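Cytosol aminopeptidase (Coxiella burnetii, PDB 3IJ3) probably acts as a manganese-dependent aminopeptidase of the M17 family, removing amino acids from the N-terminal ends of peptides. Local coordinates at residues Pro301-Gly315 with Ile328-Ala342. Residues are numbered along the deposited sequence; the frame is centred on the assembly and turned at random. Where two conformers were deposited one is given.
Sequences PAVENAIGSRSYRPG and ITNTDAEGRVVLADA. With LI (lithium ion), chain C; SO4 (sulfate ion), chain D; SO4 (sulfate ion), chain F.
The backbone oxygen of T331 is gripped from opposite faces of its carbonyl plane, by Y312 OH at 2.8 Å and by N305 ND2 at 3.1 Å, so that second-shell groups help to position a loop of the metal site. N305 ND2 also donates to D255, a metal ligand. The CG of N305 lies anti to the backbone N (chi1 -170°), which carries the amide obliquely across the bent chain of E334, amide and carboxylate planes 27° apart. The Y312 ring has T331 CG2 over one face, near the rim, while I328 CG1 comes within 3.7 Å of Y312 CE1. This loop carries the NTDAEGRV signature of M17 aminopeptidases: E334 OE2 binds lithium at 1.9 Å, together with D255, D273 and a water, where the family would be expected to hold manganese. Next to it, R336 gives NE and NH2 to one sulfate and NH1 and NH2 to another, both at the guanidinium edge. Beyond the site, strand 301-305 runs roughly antiparallel to helix 335-342, and P301 CB packs on V338 CG2 at 3.9 Å. At the other end of the contact, G315 N donates to I328 O, 2.7 Å away and nearly straight at 177°.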
ATOM      1  N   PRO A 301      34.802   0.851  -2.487  1.00 15.75           N
ATOM      2  CA  PRO A 301      34.081   0.240  -3.595  1.00 15.33           C
ATOM      3  C   PRO A 301      33.157   1.334  -4.144  1.00 14.99           C
ATOM      4  O   PRO A 301      32.355   1.919  -3.379  1.00 15.94           O
ATOM      5  CB  PRO A 301      33.303  -0.903  -2.961  1.00 16.40           C
ATOM      6  CG  PRO A 301      33.489  -0.802  -1.508  1.00 21.51           C
ATOM      7  CD  PRO A 301      34.467   0.236  -1.183  1.00 16.36           C
ATOM      8  N   ALA A 302      33.256   1.611  -5.435  1.00 13.95           N
ATOM      9  CA  ALA A 302      32.481   2.696  -6.062  1.00 14.86           C
ATOM     10  C   ALA A 302      31.613   2.105  -7.171  1.00 16.69           C
ATOM     11  O   ALA A 302      32.123   1.577  -8.172  1.00 16.41           O
ATOM     12  CB  ALA A 302      33.421   3.793  -6.571  1.00 15.89           C
ATOM     13  N   VAL A 303      30.306   2.146  -6.952  1.00 16.18           N
ATOM     14  CA  VAL A 303      29.355   1.564  -7.886  1.00 16.54           C
ATOM     15  C   VAL A 303      28.029   2.315  -7.909  1.00 17.84           C
ATOM     16  O   VAL A 303      27.791   3.212  -7.081  1.00 18.04           O
ATOM     17  CB  VAL A 303      28.972   0.135  -7.386  1.00 16.10           C
ATOM     18  CG1 VAL A 303      30.190  -0.757  -7.060  1.00 16.28           C
ATOM     19  CG2 VAL A 303      28.057   0.189  -6.123  1.00 16.03           C
ATOM     20  N   GLU A 304      27.198   2.010  -8.909  0.60 17.37           N
ATOM     21  CA  GLU A 304      25.809   2.467  -8.917  0.60 18.23           C
ATOM     22  C   GLU A 304      24.992   1.189  -8.794  0.60 17.75           C
ATOM     23  O   GLU A 304      25.337   0.182  -9.418  0.60 17.31           O
ATOM     24  CB  GLU A 304      25.388   3.220 -10.206  0.60 18.32           C
ATOM     25  CG  GLU A 304      23.876   3.716 -10.172  0.60 22.94           C
ATOM     26  CD  GLU A 304      23.486   4.722 -11.298  0.60 24.29           C
ATOM     27  OE1 GLU A 304      24.406   5.179 -12.017  0.60 25.44           O
ATOM     28  OE2 GLU A 304      22.257   5.059 -11.459  0.60 19.38           O
ATOM     29  N   ASN A 305      23.945   1.205  -7.969  1.00 16.63           N
ATOM     30  CA  ASN A 305      23.037   0.063  -7.849  1.00 16.29           C
ATOM     31  C   ASN A 305      21.870   0.408  -8.754  1.00 15.94           C
ATOM     32  O   ASN A 305      20.933   1.077  -8.344  1.00 16.42           O
ATOM     33  CB  ASN A 305      22.598  -0.158  -6.401  1.00 17.54           C
ATOM     34  CG  ASN A 305      21.848  -1.472  -6.196  1.00 17.49           C
ATOM     35  OD1 ASN A 305      21.998  -2.423  -6.988  1.00 17.41           O
ATOM     36  ND2 ASN A 305      21.050  -1.541  -5.114  1.00 15.39           N
ATOM     37  N   ALA A 306      21.934  -0.069  -9.985  1.00 16.02           N
ATOM     38  CA  ALA A 306      20.970   0.305 -10.997  1.00 15.25           C
ATOM     39  C   ALA A 306      19.981  -0.766 -11.385  1.00 16.30           C
ATOM     40  O   ALA A 306      20.169  -1.934 -11.109  1.00 17.18           O
ATOM     41  CB  ALA A 306      21.734   0.719 -12.277  1.00 15.66           C
ATOM     42  N   ILE A 307      18.944  -0.310 -12.081  0.50 15.79           N
ATOM     43  CA  ILE A 307      17.916  -1.176 -12.637  0.50 15.75           C
ATOM     44  C   ILE A 307      18.105  -1.181 -14.123  0.50 16.11           C
ATOM     45  O   ILE A 307      18.160  -0.128 -14.779  0.50 15.58           O
ATOM     46  CB  ILE A 307      16.508  -0.704 -12.315  0.50 16.13           C
ATOM     47  CG1 ILE A 307      16.248  -0.886 -10.829  0.50 14.31           C
ATOM     48  CG2 ILE A 307      15.483  -1.513 -13.123  0.50 13.94           C
ATOM     49  CD1 ILE A 307      14.964  -0.275 -10.357  0.50 18.13           C
ATOM     50  N   GLY A 308      18.262  -2.374 -14.675  1.00 15.51           N
ATOM     51  CA  GLY A 308      18.421  -2.481 -16.102  1.00 15.83           C
ATOM     52  C   GLY A 308      18.591  -3.936 -16.512  1.00 14.98           C
ATOM     53  O   GLY A 308      18.520  -4.817 -15.674  1.00 15.14           O
ATOM     54  N   SER A 309      18.867  -4.153 -17.787  1.00 15.68           N
ATOM     55  CA  SER A 309      18.973  -5.513 -18.335  1.00 17.16           C
ATOM     56  C   SER A 309      19.968  -6.407 -17.604  1.00 16.94           C
ATOM     57  O   SER A 309      19.757  -7.601 -17.537  1.00 18.21           O
ATOM     58  CB  SER A 309      19.344  -5.486 -19.811  1.00 16.68           C
ATOM     59  OG  SER A 309      20.645  -4.969 -20.046  1.00 17.97           O
ATOM     60  N   ARG A 310      21.037  -5.829 -17.071  1.00 15.41           N
ATOM     61  CA  ARG A 310      22.097  -6.613 -16.392  1.00 15.29           C
ATOM     62  C   ARG A 310      21.989  -6.702 -14.862  1.00 16.10           C
ATOM     63  O   ARG A 310      22.870  -7.295 -14.206  1.00 17.86           O
ATOM     64  CB  ARG A 310      23.469  -6.034 -16.746  1.00 15.42           C
ATOM     65  CG  ARG A 310      23.791  -6.075 -18.224  1.00 18.44           C
ATOM     66  CD  ARG A 310      25.172  -5.473 -18.531  1.00 25.38           C
ATOM     67  NE  ARG A 310      25.350  -4.096 -18.026  1.00 29.11           N
ATOM     68  CZ  ARG A 310      25.085  -2.970 -18.701  1.00 33.05           C
ATOM     69  NH1 ARG A 310      24.614  -2.993 -19.945  1.00 31.36           N
ATOM     70  NH2 ARG A 310      25.303  -1.799 -18.119  1.00 33.37           N
ATOM     71  N   SER A 311      20.898  -6.181 -14.284  1.00 15.02           N
ATOM     72  CA  SER A 311      20.745  -6.201 -12.834  1.00 15.86           C
ATOM     73  C   SER A 311      20.871  -7.582 -12.163  1.00 15.74           C
ATOM     74  O   SER A 311      20.244  -8.572 -12.618  1.00 15.94           O
ATOM     75  CB  SER A 311      19.370  -5.632 -12.447  1.00 16.30           C
ATOM     76  OG  SER A 311      19.306  -4.224 -12.674  1.00 15.98           O
ATOM     77  N   TYR A 312      21.656  -7.630 -11.087  1.00 15.56           N
ATOM     78  CA  TYR A 312      21.754  -8.837 -10.257  1.00 15.99           C
ATOM     79  C   TYR A 312      20.351  -9.026  -9.619  1.00 15.85           C
ATOM     80  O   TYR A 312      19.595  -8.063  -9.402  1.00 15.80           O
ATOM     81  CB  TYR A 312      22.944  -8.773  -9.296  1.00 16.99           C
ATOM     82  CG  TYR A 312      22.803  -8.015  -7.998  1.00 17.09           C
ATOM     83  CD1 TYR A 312      23.303  -8.549  -6.829  1.00 17.84           C
ATOM     84  CD2 TYR A 312      22.203  -6.748  -7.917  1.00 18.55           C
ATOM     85  CE1 TYR A 312      23.217  -7.884  -5.621  1.00 17.47           C
ATOM     86  CE2 TYR A 312      22.101  -6.072  -6.697  1.00 16.71           C
ATOM     87  CZ  TYR A 312      22.620  -6.641  -5.547  1.00 15.82           C
ATOM     88  OH  TYR A 312      22.545  -6.026  -4.315  1.00 17.31           O
ATOM     89  N   ARG A 313      19.998 -10.273  -9.350  1.00 15.15           N
ATOM     90  CA  ARG A 313      18.643 -10.604  -8.998  1.00 14.98           C
ATOM     91  C   ARG A 313      18.440 -11.284  -7.663  1.00 16.88           C
ATOM     92  O   ARG A 313      19.345 -11.933  -7.142  1.00 16.97           O
ATOM     93  CB  ARG A 313      18.138 -11.637 -10.024  1.00 15.20           C
ATOM     94  CG  ARG A 313      18.446 -11.330 -11.483  1.00 15.06           C
ATOM     95  CD  ARG A 313      18.347 -12.607 -12.342  1.00 17.36           C
ATOM     96  NE  ARG A 313      18.788 -12.412 -13.723  1.00 17.44           N
ATOM     97  CZ  ARG A 313      20.068 -12.446 -14.120  1.00 17.24           C
ATOM     98  NH1 ARG A 313      21.065 -12.695 -13.256  1.00 17.92           N
ATOM     99  NH2 ARG A 313      20.360 -12.236 -15.390  1.00 18.48           N
ATOM    100  N   PRO A 314      17.210 -11.189  -7.140  1.00 16.27           N
ATOM    101  CA  PRO A 314      16.862 -11.968  -5.946  1.00 15.72           C
ATOM    102  C   PRO A 314      17.086 -13.421  -6.264  1.00 15.48           C
ATOM    103  O   PRO A 314      16.688 -13.885  -7.335  1.00 16.17           O
ATOM    104  CB  PRO A 314      15.378 -11.677  -5.756  1.00 16.40           C
ATOM    105  CG  PRO A 314      15.188 -10.283  -6.352  1.00 17.24           C
ATOM    106  CD  PRO A 314      16.196 -10.182  -7.494  1.00 16.47           C
ATOM    107  N   GLY A 315      17.752 -14.139  -5.366  1.00 15.15           N
ATOM    108  CA  GLY A 315      18.032 -15.540  -5.583  1.00 16.01           C
ATOM    109  C   GLY A 315      19.394 -15.774  -6.219  1.00 15.10           C
ATOM    110  O   GLY A 315      19.907 -16.894  -6.180  1.00 16.05           O
ATOM    111  N   ILE A 328      21.558 -13.536  -2.614  1.00 13.62           N
ATOM    112  CA  ILE A 328      20.921 -12.229  -2.577  1.00 14.62           C
ATOM    113  C   ILE A 328      19.427 -12.376  -2.314  1.00 15.51           C
ATOM    114  O   ILE A 328      18.662 -12.910  -3.146  1.00 17.87           O
ATOM    115  CB  ILE A 328      21.122 -11.451  -3.896  1.00 14.94           C
ATOM    116  CG1 ILE A 328      22.620 -11.308  -4.219  1.00 16.13           C
ATOM    117  CG2 ILE A 328      20.410 -10.053  -3.827  1.00 14.82           C
ATOM    118  CD1 ILE A 328      23.458 -10.648  -3.075  1.00 17.01           C
ATOM    119  N   THR A 329      19.011 -11.923  -1.144  1.00 14.61           N
ATOM    120  CA  THR A 329      17.605 -11.946  -0.745  1.00 15.58           C
ATOM    121  C   THR A 329      16.979 -10.549  -0.792  1.00 17.18           C
ATOM    122  O   THR A 329      15.782 -10.414  -0.605  1.00 17.84           O
ATOM    123  CB  THR A 329      17.409 -12.584   0.646  1.00 16.21           C
ATOM    124  OG1 THR A 329      18.280 -11.982   1.583  1.00 16.02           O
ATOM    125  CG2 THR A 329      17.733 -14.081   0.587  1.00 15.74           C
ATOM    126  N   ASN A 330      17.799  -9.533  -1.027  1.00 15.23           N
ATOM    127  CA  ASN A 330      17.325  -8.140  -1.151  1.00 15.98           C
ATOM    128  C   ASN A 330      18.370  -7.413  -1.960  1.00 15.67           C
ATOM    129  O   ASN A 330      19.492  -7.208  -1.479  1.00 15.86           O
ATOM    130  CB  ASN A 330      17.155  -7.507   0.226  1.00 17.52           C
ATOM    131  CG  ASN A 330      16.660  -6.070   0.169  1.00 19.76           C
ATOM    132  OD1 ASN A 330      16.416  -5.505  -0.910  1.00 18.67           O
ATOM    133  ND2 ASN A 330      16.498  -5.467   1.352  1.00 26.35           N
ATOM    134  N   THR A 331      18.037  -6.999  -3.185  1.00 15.06           N
ATOM    135  CA  THR A 331      19.039  -6.310  -4.008  1.00 14.76           C
ATOM    136  C   THR A 331      19.371  -4.908  -3.463  1.00 15.09           C
ATOM    137  O   THR A 331      20.374  -4.313  -3.842  1.00 16.31           O
ATOM    138  CB  THR A 331      18.576  -6.154  -5.481  1.00 15.22           C
ATOM    139  OG1 THR A 331      17.408  -5.334  -5.523  1.00 15.24           O
ATOM    140  CG2 THR A 331      18.297  -7.499  -6.121  1.00 14.83           C
ATOM    141  N   ASP A 332      18.533  -4.412  -2.553  1.00 15.45           N
ATOM    142  CA  ASP A 332      18.687  -3.085  -1.951  1.00 15.67           C
ATOM    143  C   ASP A 332      19.560  -3.164  -0.661  1.00 16.83           C
ATOM    144  O   ASP A 332      19.759  -2.157  -0.002  1.00 18.00           O
ATOM    145  CB  ASP A 332      17.316  -2.490  -1.690  1.00 14.90           C
ATOM    146  CG  ASP A 332      17.354  -1.001  -1.302  1.00 18.43           C
ATOM    147  OD1 ASP A 332      18.324  -0.305  -1.604  1.00 18.12           O
ATOM    148  OD2 ASP A 332      16.371  -0.535  -0.706  1.00 20.31           O
ATOM    149  N   ALA A 333      20.057  -4.346  -0.294  1.00 15.48           N
ATOM    150  CA  ALA A 333      21.033  -4.470   0.819  1.00 16.51           C
ATOM    151  C   ALA A 333      22.380  -4.701   0.121  1.00 15.34           C
ATOM    152  O   ALA A 333      23.111  -5.648   0.402  1.00 16.10           O
ATOM    153  CB  ALA A 333      20.676  -5.642   1.780  1.00 17.05           C
ATOM    154  N   GLU A 334      22.706  -3.815  -0.812  1.00 15.71           N
ATOM    155  CA  GLU A 334      23.907  -3.950  -1.671  1.00 14.81           C
ATOM    156  C   GLU A 334      25.187  -3.406  -1.042  1.00 15.07           C
ATOM    157  O   GLU A 334      26.305  -3.817  -1.397  1.00 15.38           O
ATOM    158  CB  GLU A 334      23.685  -3.202  -3.014  1.00 15.20           C
ATOM    159  CG  GLU A 334      23.950  -1.671  -3.052  1.00 14.97           C
ATOM    160  CD  GLU A 334      23.039  -0.851  -2.163  1.00 18.45           C
ATOM    161  OE1 GLU A 334      21.928  -1.315  -1.881  1.00 17.58           O
ATOM    162  OE2 GLU A 334      23.445   0.262  -1.735  1.00 18.50           O
ATOM    163  N   GLY A 335      25.037  -2.442  -0.145  1.00 16.57           N
ATOM    164  CA  GLY A 335      26.207  -1.791   0.468  1.00 16.78           C
ATOM    165  C   GLY A 335      27.088  -2.775   1.210  1.00 16.61           C
ATOM    166  O   GLY A 335      28.314  -2.762   1.085  1.00 16.76           O
ATOM    167  N   ARG A 336      26.464  -3.622   1.992  1.00 16.31           N
ATOM    168  CA  ARG A 336      27.221  -4.628   2.761  1.00 16.26           C
ATOM    169  C   ARG A 336      27.902  -5.631   1.835  1.00 16.33           C
ATOM    170  O   ARG A 336      28.961  -6.166   2.170  1.00 16.11           O
ATOM    171  CB  ARG A 336      26.294  -5.321   3.752  1.00 16.41           C
ATOM    172  CG  ARG A 336      25.284  -6.256   3.136  1.00 16.91           C
ATOM    173  CD  ARG A 336      24.080  -6.550   4.043  1.00 17.30           C
ATOM    174  NE  ARG A 336      23.272  -5.367   4.293  1.00 16.24           N
ATOM    175  CZ  ARG A 336      22.124  -5.382   4.984  1.00 15.49           C
ATOM    176  NH1 ARG A 336      21.644  -6.509   5.514  1.00 15.37           N
ATOM    177  NH2 ARG A 336      21.462  -4.260   5.179  1.00 16.81           N
ATOM    178  N   VAL A 337      27.267  -5.905   0.680  1.00 16.04           N
ATOM    179  CA  VAL A 337      27.835  -6.856  -0.317  1.00 15.25           C
ATOM    180  C   VAL A 337      29.147  -6.295  -0.914  1.00 16.44           C
ATOM    181  O   VAL A 337      30.169  -7.007  -0.955  1.00 16.17           O
ATOM    182  CB  VAL A 337      26.814  -7.224  -1.405  1.00 15.73           C
ATOM    183  CG1 VAL A 337      27.440  -8.124  -2.503  1.00 16.21           C
ATOM    184  CG2 VAL A 337      25.570  -7.907  -0.784  1.00 15.54           C
ATOM    185  N   VAL A 338      29.139  -5.014  -1.298  1.00 16.26           N
ATOM    186  CA  VAL A 338      30.354  -4.420  -1.872  1.00 15.70           C
ATOM    187  C   VAL A 338      31.409  -4.226  -0.790  1.00 14.67           C
ATOM    188  O   VAL A 338      32.603  -4.432  -1.051  1.00 15.51           O
ATOM    189  CB  VAL A 338      30.103  -3.151  -2.714  1.00 15.08           C
ATOM    190  CG1 VAL A 338      29.018  -3.474  -3.791  1.00 14.42           C
ATOM    191  CG2 VAL A 338      29.705  -1.924  -1.859  1.00 16.70           C
ATOM    192  N   LEU A 339      30.976  -3.871   0.415  1.00 15.71           N
ATOM    193  CA  LEU A 339      31.911  -3.705   1.547  1.00 16.97           C
ATOM    194  C   LEU A 339      32.605  -5.019   1.909  1.00 17.86           C
ATOM    195  O   LEU A 339      33.754  -5.011   2.325  1.00 16.42           O
ATOM    196  CB  LEU A 339      31.203  -3.138   2.776  1.00 16.82           C
ATOM    197  CG  LEU A 339      30.850  -1.660   2.686  1.00 18.07           C
ATOM    198  CD1 LEU A 339      29.966  -1.251   3.875  1.00 21.31           C
ATOM    199  CD2 LEU A 339      32.112  -0.797   2.607  1.00 20.40           C
ATOM    200  N   ALA A 340      31.900  -6.141   1.769  1.00 17.76           N
ATOM    201  CA  ALA A 340      32.472  -7.465   2.084  1.00 18.49           C
ATOM    202  C   ALA A 340      33.766  -7.731   1.325  1.00 18.50           C
ATOM    203  O   ALA A 340      34.721  -8.276   1.890  1.00 18.52           O
ATOM    204  CB  ALA A 340      31.447  -8.592   1.801  1.00 18.74           C
ATOM    205  N   ASP A 341      33.802  -7.360   0.047  1.00 17.36           N
ATOM    206  CA  ASP A 341      35.016  -7.522  -0.743  1.00 17.27           C
ATOM    207  C   ASP A 341      36.128  -6.576  -0.307  1.00 16.34           C
ATOM    208  O   ASP A 341      37.294  -6.964  -0.283  1.00 17.27           O
ATOM    209  CB  ASP A 341      34.738  -7.332  -2.229  1.00 17.40           C
ATOM    210  CG  ASP A 341      34.312  -8.619  -2.921  1.00 20.55           C
ATOM    211  OD1 ASP A 341      34.239  -9.678  -2.259  1.00 20.44           O
ATOM    212  OD2 ASP A 341      34.123  -8.569  -4.158  1.00 20.22           O
ATOM    213  N   ALA A 342      35.781  -5.335   0.021  1.00 17.63           N
ATOM    214  CA  ALA A 342      36.791  -4.368   0.464  1.00 16.32           C
ATOM    215  C   ALA A 342      37.360  -4.839   1.793  1.00 17.26           C
ATOM    216  O   ALA A 342      38.559  -4.759   2.022  1.00 17.86           O
ATOM    217  CB  ALA A 342      36.185  -2.942   0.587  1.00 16.97           C
TER
HETATM  218 LI    LI C 460      22.471   1.476  -0.589  1.00 14.02          LI
HETATM  219  S   SO4 D 461      23.289  -1.721   2.877  1.00 21.61           S
HETATM  220  O1  SO4 D 461      22.839  -1.389   1.530  1.00 20.88           O
HETATM  221  O2  SO4 D 461      23.832  -3.086   2.800  1.00 23.18           O
HETATM  222  O3  SO4 D 461      24.271  -0.718   3.247  1.00 23.14           O
HETATM  223  O4  SO4 D 461      22.153  -1.700   3.821  1.00 18.99           O
HETATM  224  S   SO4 F 463      18.313  -6.062   6.911  0.70 34.78           S
HETATM  225  O1  SO4 F 463      17.138  -5.481   6.260  0.70 35.55           O
HETATM  226  O2  SO4 F 463      18.826  -7.194   6.144  0.70 32.77           O
HETATM  227  O3  SO4 F 463      19.373  -5.098   7.126  0.70 22.86           O
HETATM  228  O4  SO4 F 463      17.880  -6.540   8.229  0.70 32.26           O
HETATM  229  O   HOH W   1      21.309   0.541   0.616  1.00 18.32           O